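Local coordinates for TRAP-type transporter, periplasmic component (Cupriavidus necator, PDB 4P8B), which binds (S)-2-acetolactate and probably delivers it, as the periplasmic solute-binding component, to a TRAP-type transporter, at residues 112-116 / 316-320; 151-157 / 236-242; 167-171 / 187-192; 181-186 / 319-323. One frame throughout, in Å; residues are numbered along the deposited sequence.

From the N terminus, residues 112-116 open the longest loop, which contact 1 closes on 316-320 near the start of helix 317-327. Within that loop contact 2 pairs 151-157 with 236-242, joining strands 144-154 and 241-249 beside the ligand. Contact 3 lies within contact 2 in turn: it brings 167-171 onto the end of helix 181-189. Contact 4 starts in that same helix, at 181-186, and runs to 319-323, so it crosses contacts 2 and 3 and ends where contact 1 ends. Helix 181-189 thus meets helix 317-327, and loop 112-116 joins contact 2 through the backbone of Phe115 and Tyr239.

Contact 1: residues 112-116 / 316-320; sequences SLPFL and TAKVY
Tyr320 reaches from the first turn of helix 317-327 across the bend made by Leu113 to Leu116. Its CG stands anti to the backbone N (chi1 -178°), which sends the ring out along the turn with its CD2/CE2 edge toward it. At the root, Tyr320 CB lies against the proline ring, 4.4 Å from Pro114 CG. Farther out, Tyr320 CD2 meets a carbonyl near the ring plane, 3.5 Å from Pro114 O, while Leu113 CB approaches CD2 and CE2 obliquely. At the tip, Leu116 CD1 comes to the ring edge and lies 3.3 Å from Tyr320 OH. That hydroxyl is satisfied by a hydrogen bond to Glu336 of helix 329-340.

The other end of the contact is Thr316, whose side chain slides past that of Pro114 in the opposite direction. Thr316 OG1 sits 3.4 Å from Phe115 CD2, at the edge of the phenyl ring. A water donates to both sides, at 2.9 Å to Pro114 O and 3.1 Å to Thr316 OG1. The single proton of this hydroxyl has Phe312 O, the stronger partner, and Arg313 O within reach.

Pro114 in an extended conformation (psi 125°) followed by Phe115 at positive phi (68°) makes a type II beta turn, closed by the weak bond from Leu116 N to Leu113 O and lodged against the N-terminal turn of a helix in this family 7 solute-binding protein.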
loop_
_atom_site.group_PDB
_atom_site.type_symbol
_atom_site.label_atom_id
_atom_site.label_comp_id
_atom_site.label_asym_id
_atom_site.label_seq_id
_atom_site.Cartn_x
_atom_site.Cartn_y
_atom_site.Cartn_z
ATOM N N SER A 112 5.888 -4.801 4.759
ATOM C CA SER A 112 6.808 -3.691 4.937
ATOM C C SER A 112 8.216 -4.150 5.305
ATOM O O SER A 112 9.077 -3.320 5.516
ATOM C CB SER A 112 6.291 -2.754 6.029
ATOM O OG SER A 112 5.022 -2.256 5.630
ATOM N N LEU A 113 8.465 -5.450 5.425
ATOM C CA LEU A 113 9.822 -5.908 5.725
ATOM C C LEU A 113 10.756 -5.588 4.569
ATOM O O LEU A 113 10.490 -5.968 3.436
ATOM C CB LEU A 113 9.835 -7.411 5.959
ATOM C CG LEU A 113 9.181 -7.904 7.242
ATOM C CD1 LEU A 113 9.018 -9.423 7.181
ATOM C CD2 LEU A 113 9.995 -7.495 8.457
ATOM N N PRO A 114 11.861 -4.885 4.848
ATOM C CA PRO A 114 12.684 -4.408 3.725
ATOM C C PRO A 114 13.337 -5.563 2.965
ATOM O O PRO A 114 13.979 -6.420 3.551
ATOM C CB PRO A 114 13.721 -3.496 4.410
ATOM C CG PRO A 114 13.728 -3.930 5.864
ATOM C CD PRO A 114 12.316 -4.383 6.146
ATOM N N PHE A 115 13.098 -5.595 1.656
ATOM C CA PHE A 115 13.690 -6.542 0.717
ATOM C C PHE A 115 13.231 -7.975 0.908
ATOM O O PHE A 115 13.941 -8.922 0.602
ATOM C CB PHE A 115 15.221 -6.363 0.662
ATOM C CG PHE A 115 15.606 -4.956 0.294
ATOM C CD1 PHE A 115 15.499 -4.531 -1.030
ATOM C CD2 PHE A 115 15.949 -4.038 1.253
ATOM C CE1 PHE A 115 15.778 -3.243 -1.375
ATOM C CE2 PHE A 115 16.233 -2.743 0.900
ATOM C CZ PHE A 115 16.124 -2.350 -0.403
ATOM N N LEU A 116 11.996 -8.131 1.375
ATOM C CA LEU A 116 11.341 -9.441 1.411
ATOM C C LEU A 116 10.976 -9.976 0.026
ATOM O O LEU A 116 11.151 -11.147 -0.244
ATOM C CB LEU A 116 10.063 -9.374 2.247
ATOM C CG LEU A 116 9.232 -10.657 2.319
ATOM C CD1 LEU A 116 9.927 -11.759 3.086
ATOM C CD2 LEU A 116 7.878 -10.363 2.954
ATOM N N THR A 316 19.689 -3.216 5.758
ATOM C CA THR A 316 18.395 -3.217 6.452
ATOM C C THR A 316 18.083 -4.560 7.125
ATOM O O THR A 316 16.994 -4.733 7.671
ATOM C CB THR A 316 17.238 -2.849 5.490
ATOM O OG1 THR A 316 17.242 -3.723 4.361
ATOM C CG2 THR A 316 17.374 -1.402 5.017
ATOM N N ALA A 317 19.036 -5.488 7.123
ATOM C CA ALA A 317 18.780 -6.839 7.618
ATOM C C ALA A 317 18.480 -6.914 9.122
ATOM O O ALA A 317 17.704 -7.766 9.548
ATOM C CB ALA A 317 19.954 -7.740 7.279
ATOM N N LYS A 318 19.081 -6.037 9.920
ATOM C CA LYS A 318 18.848 -6.067 11.360
ATOM C C LYS A 318 17.423 -5.596 11.656
ATOM O O LYS A 318 16.743 -6.127 12.531
ATOM C CB LYS A 318 19.882 -5.211 12.105
ATOM N N VAL A 319 16.945 -4.613 10.901
ATOM C CA VAL A 319 15.556 -4.174 11.026
ATOM C C VAL A 319 14.629 -5.321 10.629
ATOM O O VAL A 319 13.640 -5.619 11.305
ATOM C CB VAL A 319 15.275 -2.930 10.140
ATOM C CG1 VAL A 319 13.808 -2.625 10.058
ATOM C CG2 VAL A 319 16.030 -1.708 10.673
ATOM N N TYR A 320 14.929 -5.960 9.501
ATOM C CA TYR A 320 14.167 -7.120 9.059
ATOM C C TYR A 320 14.063 -8.179 10.165
ATOM O O TYR A 320 12.975 -8.646 10.477
ATOM C CB TYR A 320 14.830 -7.717 7.830
ATOM C CG TYR A 320 14.140 -8.912 7.210
ATOM C CD1 TYR A 320 14.223 -10.170 7.791
ATOM C CD2 TYR A 320 13.456 -8.787 6.010
ATOM C CE1 TYR A 320 13.621 -11.255 7.203
ATOM C CE2 TYR A 320 12.872 -9.880 5.410
ATOM C CZ TYR A 320 12.944 -11.100 6.010
ATOM O OH TYR A 320 12.335 -12.158 5.373
HETATM O O HOH W 1 16.640 -6.793 4.683
#

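Contact 2: residues 151-157 / 236-242. With X2X ((2S)-2-hydroxy-2-methyl-3-oxobutanoic acid), chain D.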
loop_
_atom_site.group_PDB
_atom_site.type_symbol
_atom_site.label_atom_id
_atom_site.label_comp_id
_atom_site.label_asym_id
_atom_site.label_seq_id
_atom_site.Cartn_x
_atom_site.Cartn_y
_atom_site.Cartn_z
ATOM N N GLU A 151 -3.836 -3.765 -4.940
ATOM C CA GLU A 151 -2.421 -3.393 -4.939
ATOM C C GLU A 151 -2.198 -1.902 -5.032
ATOM O O GLU A 151 -2.812 -1.216 -5.842
ATOM C CB GLU A 151 -1.726 -4.068 -6.113
ATOM C CG GLU A 151 -0.205 -3.872 -6.149
ATOM C CD GLU A 151 0.454 -4.979 -6.915
ATOM O OE1 GLU A 151 0.179 -6.132 -6.561
ATOM O OE2 GLU A 151 1.178 -4.713 -7.897
ATOM N N ASN A 152 -1.297 -1.393 -4.193
ATOM C CA ASN A 152 -0.731 -0.058 -4.399
ATOM C C ASN A 152 0.528 -0.270 -5.240
ATOM O O ASN A 152 0.555 0.132 -6.401
ATOM C CB ASN A 152 -0.480 0.613 -3.056
ATOM C CG ASN A 152 -0.623 2.139 -3.113
ATOM O OD1 ASN A 152 -1.140 2.709 -4.081
ATOM N ND2 ASN A 152 -0.187 2.784 -2.060
ATOM N N GLY A 153 1.527 -0.948 -4.689
ATOM C CA GLY A 153 2.638 -1.440 -5.473
ATOM C C GLY A 153 3.967 -1.294 -4.805
ATOM O O GLY A 153 4.073 -0.958 -3.644
ATOM N N PHE A 154 5.013 -1.597 -5.562
ATOM C CA PHE A 154 6.394 -1.444 -5.085
ATOM C C PHE A 154 6.723 0.022 -4.885
ATOM O O PHE A 154 6.503 0.859 -5.791
ATOM C CB PHE A 154 7.401 -2.118 -6.030
ATOM C CG PHE A 154 7.481 -3.599 -5.825
ATOM C CD1 PHE A 154 8.232 -4.116 -4.796
ATOM C CD2 PHE A 154 6.774 -4.458 -6.635
ATOM C CE1 PHE A 154 8.292 -5.497 -4.577
ATOM C CE2 PHE A 154 6.820 -5.830 -6.417
ATOM C CZ PHE A 154 7.584 -6.339 -5.390
ATOM N N ARG A 155 7.227 0.346 -3.705
ATOM C CA ARG A 155 7.345 1.735 -3.278
ATOM C C ARG A 155 8.756 2.249 -3.561
ATOM O O ARG A 155 9.706 1.893 -2.883
ATOM C CB ARG A 155 6.968 1.866 -1.799
ATOM C CG ARG A 155 5.551 1.385 -1.513
ATOM C CD ARG A 155 5.159 1.501 -0.053
ATOM N NE ARG A 155 5.020 2.885 0.416
ATOM C CZ ARG A 155 3.931 3.628 0.324
ATOM N NH1 ARG A 155 2.859 3.170 -0.287
ATOM N NH2 ARG A 155 3.922 4.853 0.816
ATOM N N GLU A 156 8.874 3.064 -4.610
ATOM C CA GLU A 156 10.163 3.545 -5.097
ATOM C C GLU A 156 10.491 4.881 -4.437
ATOM O O GLU A 156 9.610 5.739 -4.287
ATOM C CB GLU A 156 10.143 3.645 -6.625
ATOM C CG GLU A 156 9.539 2.428 -7.342
ATOM C CD GLU A 156 10.224 1.106 -7.039
ATOM O OE1 GLU A 156 11.163 1.046 -6.233
ATOM O OE2 GLU A 156 9.781 0.084 -7.628
ATOM N N VAL A 157 11.732 5.054 -4.029
ATOM C CA VAL A 157 12.160 6.260 -3.321
ATOM C C VAL A 157 12.513 7.399 -4.277
ATOM O O VAL A 157 13.228 7.203 -5.268
ATOM C CB VAL A 157 13.317 5.933 -2.329
ATOM C CG1 VAL A 157 14.577 5.395 -3.054
ATOM C CG2 VAL A 157 13.680 7.141 -1.486
ATOM N N THR A 236 14.409 2.780 -8.399
ATOM C CA THR A 236 13.413 1.726 -8.402
ATOM C C THR A 236 13.879 0.518 -7.585
ATOM O O THR A 236 13.917 -0.617 -8.088
ATOM C CB THR A 236 13.100 1.298 -9.826
ATOM O OG1 THR A 236 14.316 0.895 -10.466
ATOM C CG2 THR A 236 12.430 2.447 -10.608
ATOM N N TRP A 237 14.238 0.756 -6.337
ATOM C CA TRP A 237 14.789 -0.285 -5.464
ATOM C C TRP A 237 13.803 -1.358 -5.022
ATOM O O TRP A 237 14.236 -2.401 -4.545
ATOM C CB TRP A 237 15.417 0.362 -4.254
ATOM C CG TRP A 237 14.499 1.114 -3.312
ATOM C CD1 TRP A 237 13.181 1.462 -3.499
ATOM C CD2 TRP A 237 14.859 1.611 -2.027
ATOM N NE1 TRP A 237 12.730 2.160 -2.410
ATOM C CE2 TRP A 237 13.729 2.256 -1.484
ATOM C CE3 TRP A 237 16.050 1.591 -1.284
ATOM C CZ2 TRP A 237 13.748 2.830 -0.226
ATOM C CZ3 TRP A 237 16.063 2.163 -0.044
ATOM C CH2 TRP A 237 14.919 2.788 0.475
ATOM N N GLY A 238 12.507 -1.149 -5.189
ATOM C CA GLY A 238 11.524 -2.163 -4.851
ATOM C C GLY A 238 11.595 -2.625 -3.412
ATOM O O GLY A 238 11.329 -3.817 -3.150
ATOM N N TYR A 239 11.913 -1.765 -2.451
ATOM C CA TYR A 239 12.251 -2.240 -1.111
ATOM C C TYR A 239 11.071 -2.921 -0.417
ATOM O O TYR A 239 11.267 -3.906 0.313
ATOM C CB TYR A 239 12.888 -1.171 -0.217
ATOM C CG TYR A 239 11.966 -0.146 0.441
ATOM C CD1 TYR A 239 11.013 0.595 -0.283
ATOM C CD2 TYR A 239 12.112 0.132 1.778
ATOM C CE1 TYR A 239 10.222 1.546 0.350
ATOM C CE2 TYR A 239 11.356 1.092 2.408
ATOM C CZ TYR A 239 10.403 1.798 1.687
ATOM O OH TYR A 239 9.661 2.737 2.357
ATOM N N VAL A 240 9.852 -2.418 -0.637
ATOM C CA VAL A 240 8.640 -3.049 -0.132
ATOM C C VAL A 240 7.547 -2.831 -1.166
ATOM O O VAL A 240 7.698 -2.027 -2.084
ATOM C CB VAL A 240 8.155 -2.401 1.190
ATOM C CG1 VAL A 240 9.213 -2.468 2.265
ATOM C CG2 VAL A 240 7.695 -0.968 0.964
ATOM N N ALA A 241 6.426 -3.514 -0.994
ATOM C CA ALA A 241 5.227 -3.214 -1.763
ATOM C C ALA A 241 4.037 -3.333 -0.838
ATOM O O ALA A 241 3.949 -4.301 -0.086
ATOM C CB ALA A 241 5.057 -4.132 -2.945
ATOM N N ASP A 242 3.107 -2.386 -0.905
ATOM C CA ASP A 242 1.887 -2.491 -0.133
ATOM C C ASP A 242 0.736 -2.985 -0.994
ATOM O O ASP A 242 0.344 -2.306 -1.968
ATOM C CB ASP A 242 1.519 -1.196 0.659
ATOM C CG ASP A 242 1.384 0.065 -0.183
ATOM O OD1 ASP A 242 2.226 0.332 -1.071
ATOM O OD2 ASP A 242 0.470 0.873 0.141
HETATM O OAD X2X D . 0.366 7.650 2.212
HETATM C CAH X2X D . 0.808 7.032 1.190
HETATM O OAE X2X D . 2.002 7.182 0.795
HETATM C CAI X2X D . -0.077 6.095 0.437
HETATM C CAB X2X D . -1.144 6.910 -0.262
HETATM O OAF X2X D . 0.668 5.254 -0.397
HETATM C CAG X2X D . -0.686 5.211 1.478
HETATM O OAC X2X D . -1.823 5.435 1.895
HETATM C CAA X2X D . 0.096 4.073 2.039
#
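Asp242 is held between Asn152 and Arg155, each turned steeply against its carboxylate. The Asn152 amide plane stands 73° from it, yet Asn152 ND2 donates to Asp242 OD2 on the syn side over 3.0 Å. The guanidinium is turned by 78°, and Arg155 NH1 forms a salt bridge of 3.0 Å to Asp242 OD1 from above the carboxylate plane. The bend at chi3 (68°) turns the guanidinium toward the ligand. Arg155 NH1 donates to the acetolactate hydroxyl OAF at 3.0 Å; Arg155 NH2 does the same to the carboxylate oxygen OAE. Asn152 ND2 adds a weak bond to OAF. Second partners fix the groups further, Glu215 at Arg155 NE and Ser97 at Asp242 OD2.

Away from the ligand, Ala241 CB rests over the centre of the Phe154 ring, 3.7 Å from its centroid, a CH-pi contact. Val157 CG1 covers one face of Trp237 off-centre, and Tyr239 CB covers the opposite one. The indole edge is used too, Trp237 NE1 donating to Arg155 O at 3.1 Å. Glu156, folded back at chi2, takes Gly238 N on the syn lone pair of OE1 at 2.8 Å.

Asn152 N and Gly153 N both donate to Asp242 O, a classic beta bulge where strands 144-154 and 241-249 run antiparallel. Strand 156-159 then passes into the second sheet, between 213-216 and 233-235, while helix 98-101 touches Arg155 and Asp242, and helix 181-189 packs on Tyr239 and Val240.

Contact 3: residues 167-171 / 187-192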
loop_
_atom_site.group_PDB
_atom_site.type_symbol
_atom_site.label_atom_id
_atom_site.label_comp_id
_atom_site.label_asym_id
_atom_site.label_seq_id
_atom_site.Cartn_x
_atom_site.Cartn_y
_atom_site.Cartn_z
ATOM N N PRO A 167 23.350 2.995 0.249
ATOM C CA PRO A 167 22.788 3.526 1.492
ATOM C C PRO A 167 23.387 4.864 1.890
ATOM O O PRO A 167 22.692 5.739 2.407
ATOM C CB PRO A 167 23.136 2.442 2.508
ATOM C CG PRO A 167 23.088 1.196 1.716
ATOM C CD PRO A 167 23.673 1.564 0.368
ATOM N N GLU A 168 24.663 5.047 1.616
ATOM C CA GLU A 168 25.338 6.257 2.025
ATOM C C GLU A 168 24.699 7.507 1.398
ATOM O O GLU A 168 24.711 8.590 1.988
ATOM C CB GLU A 168 26.816 6.143 1.644
ATOM C CG GLU A 168 27.623 5.160 2.513
ATOM C CD GLU A 168 27.440 3.662 2.190
ATOM O OE1 GLU A 168 26.915 3.275 1.119
ATOM O OE2 GLU A 168 27.863 2.844 3.039
ATOM N N ASP A 169 24.119 7.357 0.213
ATOM C CA ASP A 169 23.513 8.491 -0.483
ATOM C C ASP A 169 22.299 9.060 0.249
ATOM O O ASP A 169 21.898 10.199 0.001
ATOM C CB ASP A 169 23.076 8.076 -1.889
ATOM C CG ASP A 169 24.230 7.653 -2.767
ATOM O OD1 ASP A 169 25.401 8.007 -2.472
ATOM O OD2 ASP A 169 23.979 6.943 -3.761
ATOM N N LEU A 170 21.691 8.268 1.129
ATOM C CA LEU A 170 20.551 8.748 1.894
ATOM C C LEU A 170 20.918 9.510 3.160
ATOM O O LEU A 170 20.015 9.984 3.861
ATOM C CB LEU A 170 19.669 7.573 2.295
ATOM C CG LEU A 170 18.892 6.903 1.179
ATOM C CD1 LEU A 170 19.583 5.654 0.689
ATOM C CD2 LEU A 170 17.480 6.558 1.682
ATOM N N LYS A 171 22.204 9.653 3.459
ATOM C CA LYS A 171 22.591 10.213 4.739
ATOM C C LYS A 171 22.022 11.619 4.888
ATOM O O LYS A 171 22.211 12.473 4.023
ATOM C CB LYS A 171 24.108 10.233 4.918
ATOM C CG LYS A 171 24.512 10.716 6.299
ATOM C CD LYS A 171 25.919 10.307 6.675
ATOM C CE LYS A 171 26.953 11.143 5.950
ATOM N NZ LYS A 171 28.014 11.638 6.879
ATOM N N PHE A 187 14.476 3.541 7.503
ATOM C CA PHE A 187 15.214 4.693 6.989
ATOM C C PHE A 187 16.301 5.176 7.948
ATOM O O PHE A 187 17.347 5.668 7.495
ATOM C CB PHE A 187 14.249 5.796 6.549
ATOM C CG PHE A 187 13.641 5.520 5.205
ATOM C CD1 PHE A 187 14.343 5.807 4.052
ATOM C CD2 PHE A 187 12.388 4.934 5.091
ATOM C CE1 PHE A 187 13.830 5.508 2.809
ATOM C CE2 PHE A 187 11.868 4.643 3.852
ATOM C CZ PHE A 187 12.580 4.936 2.719
ATOM N N ASN A 188 16.111 5.013 9.253
ATOM C CA ASN A 188 17.192 5.281 10.209
ATOM C C ASN A 188 18.405 4.387 9.924
ATOM O O ASN A 188 19.540 4.836 10.017
ATOM C CB ASN A 188 16.758 5.050 11.664
ATOM C CG ASN A 188 15.815 6.104 12.186
ATOM O OD1 ASN A 188 15.635 7.153 11.589
ATOM N ND2 ASN A 188 15.220 5.831 13.338
ATOM N N ALA A 189 18.165 3.120 9.601
ATOM C CA ALA A 189 19.261 2.186 9.316
ATOM C C ALA A 189 20.038 2.603 8.081
ATOM O O ALA A 189 21.201 2.239 7.931
ATOM C CB ALA A 189 18.713 0.781 9.129
ATOM N N LEU A 190 19.386 3.338 7.189
ATOM C CA LEU A 190 19.999 3.830 5.959
ATOM C C LEU A 190 20.616 5.219 6.139
ATOM O O LEU A 190 21.088 5.816 5.173
ATOM C CB LEU A 190 18.974 3.841 4.822
ATOM C CG LEU A 190 18.441 2.455 4.465
ATOM C CD1 LEU A 190 17.259 2.520 3.519
ATOM C CD2 LEU A 190 19.558 1.639 3.872
ATOM N N GLY A 191 20.607 5.738 7.368
ATOM C CA GLY A 191 21.234 7.019 7.660
ATOM C C GLY A 191 20.397 8.246 7.346
ATOM O O GLY A 191 20.883 9.380 7.454
ATOM N N ALA A 192 19.142 8.028 6.967
ATOM C CA ALA A 192 18.250 9.125 6.642
ATOM C C ALA A 192 17.582 9.715 7.880
ATOM O O ALA A 192 17.743 9.217 8.998
ATOM C CB ALA A 192 17.220 8.665 5.617
#
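Leu190, at the C-terminal end of helix 181-189, meets Pro167 and Leu170 of the short 3-10 turn 167-170. The helix ends in a Schellman motif: Gly191 has a positive phi of 83°, Ala192 N bonds back to Phe187 O at 3.0 Å, and Gly191 N bonds to Asn188 O. The chain then enters strand 193-196, which pairs in parallel with 174-177, so this helix is the connection of a beta-alpha-beta unit.

Backbone contacts across the interface are of the CA-H...O kind. Lys171 CA points its hydrogen at Gly191 O over 3.3 Å, with an angle of 149° at the hydrogen. A less direct one joins Ala192 CA to Leu170 O at 3.4 Å. The carbonyls of Pro167 and Leu190 also come close, but both are acceptors and form no bond; Pro167 O is instead taken by Leu170 N inside the 3-10 turn. A conventional backbone hydrogen bond joins Gly191 to Gly172, the residue after this segment.

The remaining contacts are apolar. Pro167 CB lies 3.9 Å from Leu190 CD2, the two side chains meeting aslant, and Phe312 of helix 306-315 touches both residues. Leu170 CB approaches Ala192 CB, and its CD2 branch turns toward Phe187. With Leu170 CG anti to the carbonyl carbon, an unusual chi2 of 99° brings CD2 to the edge of the Phe187 ring, lying in its plane 4.0 Å from Phe187 CE1.

Contact 4: residues 181-186 / 319-323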
loop_
_atom_site.group_PDB
_atom_site.type_symbol
_atom_site.label_atom_id
_atom_site.label_comp_id
_atom_site.label_asym_id
_atom_site.label_seq_id
_atom_site.Cartn_x
_atom_site.Cartn_y
_atom_site.Cartn_z
ATOM N N PRO A 181 5.920 2.753 12.620
ATOM C CA PRO A 181 7.296 2.805 13.141
ATOM C C PRO A 181 8.357 1.999 12.383
ATOM O O PRO A 181 9.520 2.378 12.376
ATOM C CB PRO A 181 7.168 2.287 14.586
ATOM C CG PRO A 181 5.724 1.983 14.808
ATOM C CD PRO A 181 4.932 2.582 13.701
ATOM N N LEU A 182 7.969 0.903 11.747
ATOM C CA LEU A 182 8.923 0.132 10.965
ATOM C C LEU A 182 9.591 0.990 9.902
ATOM O O LEU A 182 10.808 0.885 9.673
ATOM C CB LEU A 182 8.197 -1.075 10.369
ATOM C CG LEU A 182 8.926 -1.955 9.342
ATOM C CD1 LEU A 182 10.368 -2.304 9.730
ATOM C CD2 LEU A 182 8.113 -3.225 9.173
ATOM N N TYR A 183 8.831 1.866 9.256
ATOM C CA TYR A 183 9.422 2.718 8.230
ATOM C C TYR A 183 10.458 3.698 8.798
ATOM O O TYR A 183 11.485 3.968 8.164
ATOM C CB TYR A 183 8.339 3.451 7.403
ATOM C CG TYR A 183 7.667 2.494 6.469
ATOM C CD1 TYR A 183 8.210 2.198 5.229
ATOM C CD2 TYR A 183 6.530 1.785 6.866
ATOM C CE1 TYR A 183 7.619 1.263 4.388
ATOM C CE2 TYR A 183 5.944 0.850 6.045
ATOM C CZ TYR A 183 6.505 0.578 4.809
ATOM O OH TYR A 183 5.932 -0.369 4.001
ATOM N N ILE A 184 10.215 4.205 10.001
ATOM C CA ILE A 184 11.205 5.054 10.653
ATOM C C ILE A 184 12.493 4.274 10.876
ATOM O O ILE A 184 13.578 4.771 10.605
ATOM C CB ILE A 184 10.684 5.603 11.990
ATOM C CG1 ILE A 184 9.522 6.580 11.743
ATOM C CG2 ILE A 184 11.793 6.294 12.761
ATOM C CD1 ILE A 184 9.917 7.835 10.989
ATOM N N GLU A 185 12.366 3.046 11.359
ATOM C CA GLU A 185 13.535 2.216 11.631
ATOM C C GLU A 185 14.289 1.840 10.356
ATOM O O GLU A 185 15.530 1.855 10.341
ATOM C CB GLU A 185 13.127 0.967 12.419
ATOM C CG GLU A 185 12.672 1.322 13.822
ATOM C CD GLU A 185 12.333 0.110 14.663
ATOM O OE1 GLU A 185 12.947 -0.957 14.459
ATOM O OE2 GLU A 185 11.450 0.221 15.539
ATOM N N THR A 186 13.572 1.520 9.284
ATOM C CA THR A 186 14.231 1.183 8.029
ATOM C C THR A 186 15.065 2.351 7.532
ATOM O O THR A 186 16.226 2.185 7.152
ATOM C CB THR A 186 13.212 0.781 6.973
ATOM O OG1 THR A 186 12.613 -0.452 7.390
ATOM C CG2 THR A 186 13.850 0.610 5.600
ATOM N N VAL A 319 16.945 -4.613 10.901
ATOM C CA VAL A 319 15.556 -4.174 11.026
ATOM C C VAL A 319 14.629 -5.321 10.629
ATOM O O VAL A 319 13.640 -5.619 11.305
ATOM C CB VAL A 319 15.275 -2.930 10.140
ATOM C CG1 VAL A 319 13.808 -2.625 10.058
ATOM C CG2 VAL A 319 16.030 -1.708 10.673
ATOM N N TYR A 320 14.929 -5.960 9.501
ATOM C CA TYR A 320 14.167 -7.120 9.059
ATOM C C TYR A 320 14.063 -8.179 10.165
ATOM O O TYR A 320 12.975 -8.646 10.477
ATOM C CB TYR A 320 14.830 -7.717 7.830
ATOM C CG TYR A 320 14.140 -8.912 7.210
ATOM C CD1 TYR A 320 14.223 -10.170 7.791
ATOM C CD2 TYR A 320 13.456 -8.787 6.010
ATOM C CE1 TYR A 320 13.621 -11.255 7.203
ATOM C CE2 TYR A 320 12.872 -9.880 5.410
ATOM C CZ TYR A 320 12.944 -11.100 6.010
ATOM O OH TYR A 320 12.335 -12.158 5.373
ATOM N N ASP A 321 15.194 -8.531 10.767
ATOM C CA ASP A 321 15.215 -9.595 11.760
ATOM C C ASP A 321 14.408 -9.202 12.997
ATOM O O ASP A 321 13.676 -10.025 13.573
ATOM C CB ASP A 321 16.660 -9.912 12.158
ATOM C CG ASP A 321 17.464 -10.543 11.034
ATOM O OD1 ASP A 321 16.865 -11.070 10.070
ATOM O OD2 ASP A 321 18.712 -10.514 11.126
ATOM N N LYS A 322 14.540 -7.941 13.409
ATOM C CA LYS A 322 13.805 -7.435 14.556
ATOM C C LYS A 322 12.298 -7.537 14.321
ATOM O O LYS A 322 11.553 -8.054 15.167
ATOM C CB LYS A 322 14.207 -5.982 14.839
ATOM C CG LYS A 322 13.328 -5.294 15.877
ATOM C CD LYS A 322 13.816 -3.874 16.162
ATOM C CE LYS A 322 12.930 -3.210 17.212
ATOM N NZ LYS A 322 13.291 -1.796 17.482
ATOM N N TRP A 323 11.838 -7.050 13.170
ATOM C CA TRP A 323 10.410 -7.025 12.902
ATOM C C TRP A 323 9.838 -8.402 12.548
ATOM O O TRP A 323 8.658 -8.672 12.780
ATOM C CB TRP A 323 10.079 -5.937 11.853
ATOM C CG TRP A 323 10.155 -4.606 12.498
ATOM C CD1 TRP A 323 11.286 -3.873 12.744
ATOM C CD2 TRP A 323 9.070 -3.858 13.027
ATOM N NE1 TRP A 323 10.963 -2.716 13.400
ATOM C CE2 TRP A 323 9.607 -2.683 13.592
ATOM C CE3 TRP A 323 7.691 -4.073 13.100
ATOM C CZ2 TRP A 323 8.811 -1.717 14.185
ATOM C CZ3 TRP A 323 6.908 -3.120 13.692
ATOM C CH2 TRP A 323 7.465 -1.968 14.247
HETATM O O HOH W 2 10.241 -1.487 17.222
#
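Glu185 OE1 is gripped by two donors from opposite faces of its carboxylate. Trp323 NE1 gives the shorter bond, 2.9 Å to Glu185 OE1, with the acceptor close to the indole plane although the donor stands well above the carboxylate plane. From the other face Lys322 NZ reaches Glu185 OE1 at 3.2 Å in a salt bridge, and makes a weaker bond to OE2. The extended lysine chain crosses the glutamate at about a right angle, and its CD and CE also pass close to OE1. A water donates to Glu185 OE2 at 2.7 Å and accepts weakly from NZ. Two donors, one cationic, would be expected to favour the charged form of Glu185.

These residues lie on helices 181-189 and 317-327, roughly antiparallel: the local segments make an angle of 153°, their axes 10.6 Å apart at closest approach. The pair joins the helix of the 174-177/193-196 beta-alpha-beta unit to the C-terminal helices of this solute-binding protein. Leu182 CD1 is 3.5 Å from the centroid of the Trp323 five-membered ring and 12° off its normal, a CH-pi contact, while Leu182 CB sits over the centre of the indole. Leu182 CG is anti to the backbone N (chi1 172°), which lets CD1 touch both the indole face and Val319. The valine contact is tight, 3.5 Å from Leu182 CD1 to Val319 CG1. The other valine branch, Val319 CG2, rests against Glu185 O.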